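Local structure of 2-dehydropantoate 2-reductase, putative (Enterococcus faecalis, 2EW2) at residues S182-R185 with Y186-R190; S220-K223 with T224-E228; A231-K235 with E236-L240. The protein probably catalyses the NADPH-dependent reduction of 2-dehydropantoate (ketopantoate) to (R)-pantoate, a step in pantothenate biosynthesis. All coordinates share one frame; numbering follows the deposited sequence. Where two conformers were deposited one is given.

Interaction 1: S182-R185 with Y186-R190; sequences SNVR and YSIWR
Asn183 and Tyr186 meet where the chain enters helix 184-195, the helix that follows strand 178-180 at the outer end of the large sheet and leads into the helical C-terminal domain of the ketopantoate reductase fold. In the conformer described here, Asn183 OD1 rests 3.2 Å from Tyr186 CB and approaches the ring obliquely, the amide and ring planes being 24° apart. The backbone of Asn183 takes part as well, its carbonyl oxygen accepting Ser187 N at 2.8 Å. The phenol OH of Tyr186 bonds to Asp241 N, while a water that donates to Ser182 O accepts from Tyr186 N and so serves an amide of the first turn.

Arg185 occupies another flank of the turn. Its chain runs out extended at chi2 and then bends at chi3 (57°), which brings the guanidinium to a second water. This molecule accepts from Arg185 NH2 at 2.8 Å and, lying in the indole plane, from Trp189 NE1 at 2.9 Å. Arg185 O in turn receives Trp189 N. The indole packs on Phe229, Val232 and Ala233 of helix 218-235, and Arg185 NH2 probably also donates to Glu236 O in the turn that follows that helix.

Val184 O is gripped twice, by Ile188 N and by the hydroxyl of Ser187, both arriving from the same face of its carbonyl plane. Ser187 OG can fold back onto this oxygen because it sits between its own backbone N and carbonyl carbon (chi1 80°). Val184 and Ile188 lie side by side, pointing the same way onto Val128 of strand 126-131, with Val184 CG1 3.8 Å from Ile188 CD1.

Interaction 2: S220-K223 with T224-E228; sequences SLVK and TLISE
Val222 lies alongside Ile226, one turn further on in helix 218-235 of the helical C-terminal domain, the two side chains pointing the same way and touching through Val222 CG1 and Ile226 CD1 at 3.6 Å. This i to i+4 ridge faces helix 242-252, where Val222 meets Tyr246 and Ile249 while Ile226 meets Gln242 and Val245. Beneath it, Ile226 N donates to Val222 O at 2.9 Å, in the carbonyl plane.

Lys223 runs fully extended beyond CG; its ammonium forms a salt bridge with Glu219, and the residue makes a cation-pi contact with Tyr246. Its carbonyl oxygen receives Ser227 N, and the hydroxyl of Ser227 bonds to Gln242. On another flank, Thr224 and Leu225 pack against Phe298 of helix 297-313. Leu221 packs on Gln304 of the second subunit, to which Ser220 OG also bonds in the conformer described here, so this end of the helix reaches the dimer interface.

Thr224 adds a side-chain bond to the helical pattern. With OG1 beside its own backbone N (chi1 -53°), the hydroxyl turns back along the helix, and Ser220 O accepts both Thr224 N at 3.1 Å and Thr224 OG1 at 2.7 Å, from opposite faces of its carbonyl plane.

Interaction 3: A231-K235 with E236-L240; sequences AVAEK and EAIYL
Ala237, a non-glycine residue with positive phi (69°), is the C-prime residue of a Schellman motif that ends helix 218-235. Both bonds of the motif are present: Ile238 N donates to Ala233 O at 3.0 Å, and Ala237 N to Glu234 O at 3.0 Å. Ala233 O takes a second donor, Glu236 N at 2.8 Å, which reaches it from the opposite face of the carbonyl plane to Ile238 N. All three amides lie well out of the carbonyl planes they address, as the chain curls over the helix end, so Ala233 O and Glu234 O gain donors from the turn.

The reversal brings apolar groups from beyond the turn back against the helix. Ala233 CB rests against Ile238 CB at 4.0 Å, with Leu240 CG a little farther off. Closer to solvent, the Tyr239 ring presents its edge to the aliphatic part of Glu234, Glu234 CG lying 3.9 Å from Tyr239 CE2. Glu234 bends at chi2 (-87°), and its carboxylate plane is turned 64° from the ring; Glu234 OE2 and Lys235 NZ form a long salt bridge. A water bridges the turn, donating to Glu234 O at 3.0 Å and bonding to Tyr239 OH at 2.7 Å.

The extended chain of Glu236 reaches helix 282-292, where OE2 meets Lys288 and Tyr292, and Val232 packs on the same helix. Glu236 also touches helix 184-195, while the chain beyond the cap leads on into helix 242-252.

Interactions 2 and 3 adjoin in sequence on helix 218-235, the first in its early and middle turns and the second at its C-terminal cap, with centres 15 Å apart. Interaction 1, on helix 184-195, docks directly on interaction 3, their centres 11 Å apart: the probable hydrogen bond from Arg185 NH2 to the carbonyl oxygen Glu236 O measures 2.8 Å, and Trp189 CD2 packs 3.7 Å from Ala233 CB. These side chains bring helix 184-195 against the end of helix 218-235. Interactions 1 and 2 do not touch, their nearest atoms about 6 Å apart. All three belong to the helical C-terminal part of the ketopantoate reductase fold and lie away from the magnesium-binding residue Glu311.

Interaction 1: S182-R185 with Y186-R190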
loop_
_atom_site.group_PDB
_atom_site.type_symbol
_atom_site.label_atom_id
_atom_site.label_comp_id
_atom_site.label_asym_id
_atom_site.label_seq_id
_atom_site.Cartn_x
_atom_site.Cartn_y
_atom_site.Cartn_z
ATOM N N SER B 182 -28.209 3.525 -20.589
ATOM C CA SER B 182 -26.937 2.926 -20.958
ATOM C C SER B 182 -25.732 3.570 -20.225
ATOM O O SER B 182 -24.571 3.384 -20.637
ATOM C CB SER B 182 -26.748 3.011 -22.469
ATOM O OG SER B 182 -26.683 4.379 -22.847
ATOM N N ASN B 183 -25.988 4.332 -19.161
ATOM C CA ASN B 183 -24.891 4.900 -18.378
ATOM C C ASN B 183 -24.809 4.322 -16.971
ATOM O O ASN B 183 -23.933 4.709 -16.207
ATOM C CB ASN B 183 -24.940 6.445 -18.324
ATOM C CG ASN B 183 -23.585 7.068 -17.905
ATOM O OD1 ASN B 183 -22.537 6.746 -18.476
ATOM N ND2 ASN B 183 -23.613 7.952 -16.908
ATOM N N VAL B 184 -25.709 3.392 -16.633
ATOM C CA VAL B 184 -25.780 2.847 -15.265
ATOM C C VAL B 184 -24.467 2.162 -14.839
ATOM O O VAL B 184 -23.901 2.473 -13.787
ATOM C CB VAL B 184 -26.971 1.879 -15.085
ATOM C CG1 VAL B 184 -26.972 1.293 -13.661
ATOM C CG2 VAL B 184 -28.264 2.601 -15.352
ATOM N N ARG B 185 -23.996 1.233 -15.658
ATOM C CA ARG B 185 -22.757 0.498 -15.382
ATOM C C ARG B 185 -21.574 1.459 -15.310
ATOM O O ARG B 185 -20.777 1.361 -14.399
ATOM C CB ARG B 185 -22.542 -0.605 -16.429
ATOM C CG ARG B 185 -23.624 -1.704 -16.332
ATOM C CD ARG B 185 -23.531 -2.757 -17.431
ATOM N NE ARG B 185 -22.216 -3.382 -17.428
ATOM C CZ ARG B 185 -21.455 -3.523 -18.507
ATOM N NH1 ARG B 185 -21.923 -3.162 -19.696
ATOM N NH2 ARG B 185 -20.246 -4.075 -18.403
ATOM N N TYR B 186 -21.512 2.409 -16.247
ATOM C CA TYR B 186 -20.473 3.443 -16.259
ATOM C C TYR B 186 -20.475 4.277 -14.974
ATOM O O TYR B 186 -19.420 4.490 -14.361
ATOM C CB TYR B 186 -20.591 4.350 -17.509
ATOM C CG TYR B 186 -19.436 5.327 -17.617
ATOM C CD1 TYR B 186 -18.314 5.022 -18.372
ATOM C CD2 TYR B 186 -19.447 6.537 -16.906
ATOM C CE1 TYR B 186 -17.231 5.908 -18.445
ATOM C CE2 TYR B 186 -18.369 7.425 -16.968
ATOM C CZ TYR B 186 -17.261 7.108 -17.729
ATOM O OH TYR B 186 -16.182 7.998 -17.785
ATOM N N SER B 187 -21.653 4.737 -14.544
ATOM C CA SER B 187 -21.725 5.576 -13.354
ATOM C C SER B 187 -21.301 4.820 -12.098
ATOM O O SER B 187 -20.639 5.386 -11.220
ATOM C CB SER B 187 -23.123 6.179 -13.183
ATOM O OG SER B 187 -23.979 5.218 -12.615
ATOM N N ILE B 188 -21.673 3.546 -12.018
ATOM C CA ILE B 188 -21.248 2.691 -10.916
ATOM C C ILE B 188 -19.715 2.506 -10.861
ATOM O O ILE B 188 -19.103 2.564 -9.774
ATOM C CB ILE B 188 -21.992 1.336 -10.969
ATOM C CG1 ILE B 188 -23.467 1.544 -10.597
ATOM C CG2 ILE B 188 -21.289 0.248 -10.107
ATOM C CD1 ILE B 188 -24.359 0.391 -10.998
ATOM N N TRP B 189 -19.112 2.279 -12.020
ATOM C CA TRP B 189 -17.655 2.157 -12.128
ATOM C C TRP B 189 -16.963 3.472 -11.786
ATOM O O TRP B 189 -15.960 3.479 -11.069
ATOM C CB TRP B 189 -17.254 1.738 -13.538
ATOM C CG TRP B 189 -17.126 0.263 -13.723
ATOM C CD1 TRP B 189 -18.012 -0.579 -14.369
ATOM C CD2 TRP B 189 -16.058 -0.560 -13.252
ATOM N NE1 TRP B 189 -17.542 -1.874 -14.330
ATOM C CE2 TRP B 189 -16.341 -1.891 -13.659
ATOM C CE3 TRP B 189 -14.875 -0.302 -12.527
ATOM C CZ2 TRP B 189 -15.483 -2.966 -13.365
ATOM C CZ3 TRP B 189 -14.019 -1.383 -12.231
ATOM C CH2 TRP B 189 -14.336 -2.697 -12.652
ATOM N N ARG B 190 -17.483 4.574 -12.327
ATOM C CA ARG B 190 -16.939 5.901 -12.042
ATOM C C ARG B 190 -17.008 6.247 -10.555
ATOM O O ARG B 190 -16.056 6.811 -9.994
ATOM C CB ARG B 190 -17.621 6.977 -12.886
ATOM C CG ARG B 190 -17.101 8.383 -12.580
ATOM C CD ARG B 190 -17.711 9.387 -13.524
ATOM N NE ARG B 190 -17.457 10.776 -13.154
ATOM C CZ ARG B 190 -18.042 11.409 -12.133
ATOM N NH1 ARG B 190 -18.884 10.774 -11.319
ATOM N NH2 ARG B 190 -17.772 12.683 -11.911
HETATM O O HOH W 1 -22.997 2.009 -18.774
HETATM O O HOH W 2 -19.021 -3.712 -15.939
#

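Interaction 2: S220-K223 with T224-E228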
loop_
_atom_site.group_PDB
_atom_site.type_symbol
_atom_site.label_atom_id
_atom_site.label_comp_id
_atom_site.label_asym_id
_atom_site.label_seq_id
_atom_site.Cartn_x
_atom_site.Cartn_y
_atom_site.Cartn_z
ATOM N N SER B 220 0.209 10.758 -8.012
ATOM C CA SER B 220 0.708 9.438 -8.401
ATOM C C SER B 220 -0.159 8.323 -7.811
ATOM O O SER B 220 -0.570 7.406 -8.526
ATOM C CB SER B 220 2.186 9.266 -8.019
ATOM O OG SER B 220 2.378 9.248 -6.609
ATOM N N LEU B 221 -0.469 8.432 -6.524
ATOM C CA LEU B 221 -1.329 7.463 -5.862
ATOM C C LEU B 221 -2.695 7.376 -6.566
ATOM O O LEU B 221 -3.155 6.281 -6.924
ATOM C CB LEU B 221 -1.502 7.811 -4.382
ATOM C CG LEU B 221 -0.294 7.511 -3.497
ATOM C CD1 LEU B 221 -0.452 8.210 -2.138
ATOM C CD2 LEU B 221 -0.056 5.996 -3.318
ATOM N N VAL B 222 -3.329 8.534 -6.753
ATOM C CA VAL B 222 -4.670 8.576 -7.322
ATOM C C VAL B 222 -4.698 8.055 -8.775
ATOM O O VAL B 222 -5.524 7.219 -9.095
ATOM C CB VAL B 222 -5.279 9.991 -7.237
ATOM C CG1 VAL B 222 -6.586 10.042 -8.028
ATOM C CG2 VAL B 222 -5.510 10.378 -5.768
ATOM N N LYS B 223 -3.799 8.537 -9.636
ATOM C CA LYS B 223 -3.769 8.106 -11.055
ATOM C C LYS B 223 -3.461 6.633 -11.270
ATOM O O LYS B 223 -4.039 5.999 -12.156
ATOM C CB LYS B 223 -2.817 8.968 -11.884
ATOM C CG LYS B 223 -3.430 10.328 -12.176
ATOM C CD LYS B 223 -2.559 11.174 -13.037
ATOM C CE LYS B 223 -3.270 12.507 -13.263
ATOM N NZ LYS B 223 -2.474 13.358 -14.150
ATOM N N THR B 224 -2.560 6.086 -10.459
ATOM C CA THR B 224 -2.253 4.665 -10.543
ATOM C C THR B 224 -3.512 3.870 -10.205
ATOM O O THR B 224 -3.874 2.946 -10.943
ATOM C CB THR B 224 -1.103 4.269 -9.616
ATOM O OG1 THR B 224 0.028 5.116 -9.874
ATOM C CG2 THR B 224 -0.704 2.822 -9.838
ATOM N N LEU B 225 -4.174 4.227 -9.099
ATOM C CA LEU B 225 -5.425 3.553 -8.703
ATOM C C LEU B 225 -6.508 3.673 -9.784
ATOM O O LEU B 225 -7.180 2.675 -10.091
ATOM C CB LEU B 225 -5.940 4.067 -7.341
ATOM C CG LEU B 225 -5.252 3.482 -6.109
ATOM C CD1 LEU B 225 -5.453 4.368 -4.898
ATOM C CD2 LEU B 225 -5.739 2.069 -5.860
ATOM N N ILE B 226 -6.661 4.875 -10.360
ATOM C CA ILE B 226 -7.611 5.104 -11.448
ATOM C C ILE B 226 -7.310 4.201 -12.644
ATOM O O ILE B 226 -8.230 3.609 -13.237
ATOM C CB ILE B 226 -7.693 6.588 -11.902
ATOM C CG1 ILE B 226 -8.369 7.442 -10.829
ATOM C CG2 ILE B 226 -8.495 6.723 -13.232
ATOM C CD1 ILE B 226 -8.240 8.936 -11.073
ATOM N N SER B 227 -6.029 4.096 -12.994
ATOM C CA SER B 227 -5.591 3.227 -14.084
ATOM C C SER B 227 -5.972 1.767 -13.887
ATOM O O SER B 227 -6.311 1.087 -14.854
ATOM C CB SER B 227 -4.071 3.348 -14.284
ATOM O OG SER B 227 -3.796 4.614 -14.877
ATOM N N GLU B 228 -5.897 1.290 -12.646
ATOM C CA GLU B 228 -6.289 -0.084 -12.305
ATOM C C GLU B 228 -7.790 -0.303 -12.455
ATOM O O GLU B 228 -8.210 -1.308 -13.060
ATOM C CB GLU B 228 -5.820 -0.464 -10.901
ATOM C CG GLU B 228 -4.298 -0.565 -10.772
ATOM C CD GLU B 228 -3.834 -0.944 -9.386
ATOM O OE1 GLU B 228 -4.676 -1.254 -8.512
ATOM O OE2 GLU B 228 -2.602 -0.953 -9.171
#

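Interaction 3: A231-K235 with E236-L240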
loop_
_atom_site.group_PDB
_atom_site.type_symbol
_atom_site.label_atom_id
_atom_site.label_comp_id
_atom_site.label_asym_id
_atom_site.label_seq_id
_atom_site.Cartn_x
_atom_site.Cartn_y
_atom_site.Cartn_z
ATOM N N ALA B 231 -8.379 -0.235 -16.282
ATOM C CA ALA B 231 -7.866 -1.437 -16.940
ATOM C C ALA B 231 -8.826 -2.628 -16.842
ATOM O O ALA B 231 -9.033 -3.335 -17.837
ATOM C CB ALA B 231 -6.479 -1.818 -16.403
ATOM N N VAL B 232 -9.412 -2.823 -15.658
ATOM C CA VAL B 232 -10.367 -3.891 -15.403
ATOM C C VAL B 232 -11.760 -3.584 -16.019
ATOM O O VAL B 232 -12.384 -4.465 -16.652
ATOM C CB VAL B 232 -10.486 -4.162 -13.879
ATOM C CG1 VAL B 232 -11.570 -5.145 -13.583
ATOM C CG2 VAL B 232 -9.139 -4.617 -13.293
ATOM N N ALA B 233 -12.245 -2.345 -15.857
ATOM C CA ALA B 233 -13.520 -1.950 -16.463
ATOM C C ALA B 233 -13.501 -2.195 -17.973
ATOM O O ALA B 233 -14.479 -2.674 -18.550
ATOM C CB ALA B 233 -13.846 -0.490 -16.175
ATOM N N GLU B 234 -12.380 -1.846 -18.596
ATOM C CA GLU B 234 -12.180 -2.055 -20.021
ATOM C C GLU B 234 -12.486 -3.499 -20.463
ATOM O O GLU B 234 -13.065 -3.706 -21.530
ATOM C CB GLU B 234 -10.754 -1.646 -20.403
ATOM C CG GLU B 234 -10.552 -1.425 -21.891
ATOM C CD GLU B 234 -10.188 -2.715 -22.631
ATOM O OE1 GLU B 234 -10.243 -2.713 -23.891
ATOM O OE2 GLU B 234 -9.844 -3.722 -21.957
ATOM N N LYS B 235 -12.103 -4.474 -19.641
ATOM C CA LYS B 235 -12.377 -5.884 -19.923
ATOM C C LYS B 235 -13.866 -6.207 -19.949
ATOM O O LYS B 235 -14.272 -7.199 -20.541
ATOM C CB LYS B 235 -11.698 -6.796 -18.898
ATOM C CG LYS B 235 -10.187 -6.634 -18.819
ATOM C CD LYS B 235 -9.536 -6.762 -20.182
ATOM C CE LYS B 235 -8.032 -6.770 -20.042
ATOM N NZ LYS B 235 -7.388 -6.657 -21.352
ATOM N N GLU B 236 -14.655 -5.383 -19.270
ATOM C CA GLU B 236 -16.106 -5.521 -19.213
ATOM C C GLU B 236 -16.765 -4.480 -20.121
ATOM O O GLU B 236 -17.957 -4.210 -20.004
ATOM C CB GLU B 236 -16.567 -5.350 -17.763
ATOM C CG GLU B 236 -15.952 -6.408 -16.827
ATOM C CD GLU B 236 -16.562 -6.421 -15.432
ATOM O OE1 GLU B 236 -17.280 -5.465 -15.091
ATOM O OE2 GLU B 236 -16.322 -7.405 -14.681
ATOM N N ALA B 237 -15.965 -3.871 -21.000
ATOM C CA ALA B 237 -16.495 -2.997 -22.039
ATOM C C ALA B 237 -17.055 -1.715 -21.451
ATOM O O ALA B 237 -18.068 -1.180 -21.922
ATOM C CB ALA B 237 -17.567 -3.738 -22.883
ATOM N N ILE B 238 -16.380 -1.220 -20.412
ATOM C CA ILE B 238 -16.699 0.067 -19.816
ATOM C C ILE B 238 -15.395 0.883 -19.924
ATOM O O ILE B 238 -14.333 0.416 -19.518
ATOM C CB ILE B 238 -17.176 -0.078 -18.348
ATOM C CG1 ILE B 238 -18.536 -0.808 -18.267
ATOM C CG2 ILE B 238 -17.278 1.293 -17.663
ATOM C CD1 ILE B 238 -19.740 -0.055 -18.978
ATOM N N TYR B 239 -15.491 2.075 -20.509
ATOM C CA TYR B 239 -14.306 2.844 -20.897
ATOM C C TYR B 239 -14.253 4.131 -20.089
ATOM O O TYR B 239 -14.840 5.142 -20.475
ATOM C CB TYR B 239 -14.303 3.093 -22.422
ATOM C CG TYR B 239 -14.532 1.801 -23.170
ATOM C CD1 TYR B 239 -15.772 1.504 -23.730
ATOM C CD2 TYR B 239 -13.531 0.843 -23.249
ATOM C CE1 TYR B 239 -15.999 0.279 -24.383
ATOM C CE2 TYR B 239 -13.748 -0.374 -23.890
ATOM C CZ TYR B 239 -14.984 -0.641 -24.449
ATOM O OH TYR B 239 -15.184 -1.841 -25.076
ATOM N N LEU B 240 -13.575 4.072 -18.948
ATOM C CA LEU B 240 -13.565 5.190 -18.013
ATOM C C LEU B 240 -12.753 6.353 -18.563
ATOM O O LEU B 240 -11.662 6.170 -19.107
ATOM C CB LEU B 240 -13.010 4.776 -16.640
ATOM C CG LEU B 240 -13.818 3.878 -15.695
ATOM C CD1 LEU B 240 -13.050 3.686 -14.380
ATOM C CD2 LEU B 240 -15.225 4.440 -15.435
HETATM O O HOH W 3 -13.519 -3.889 -24.535
#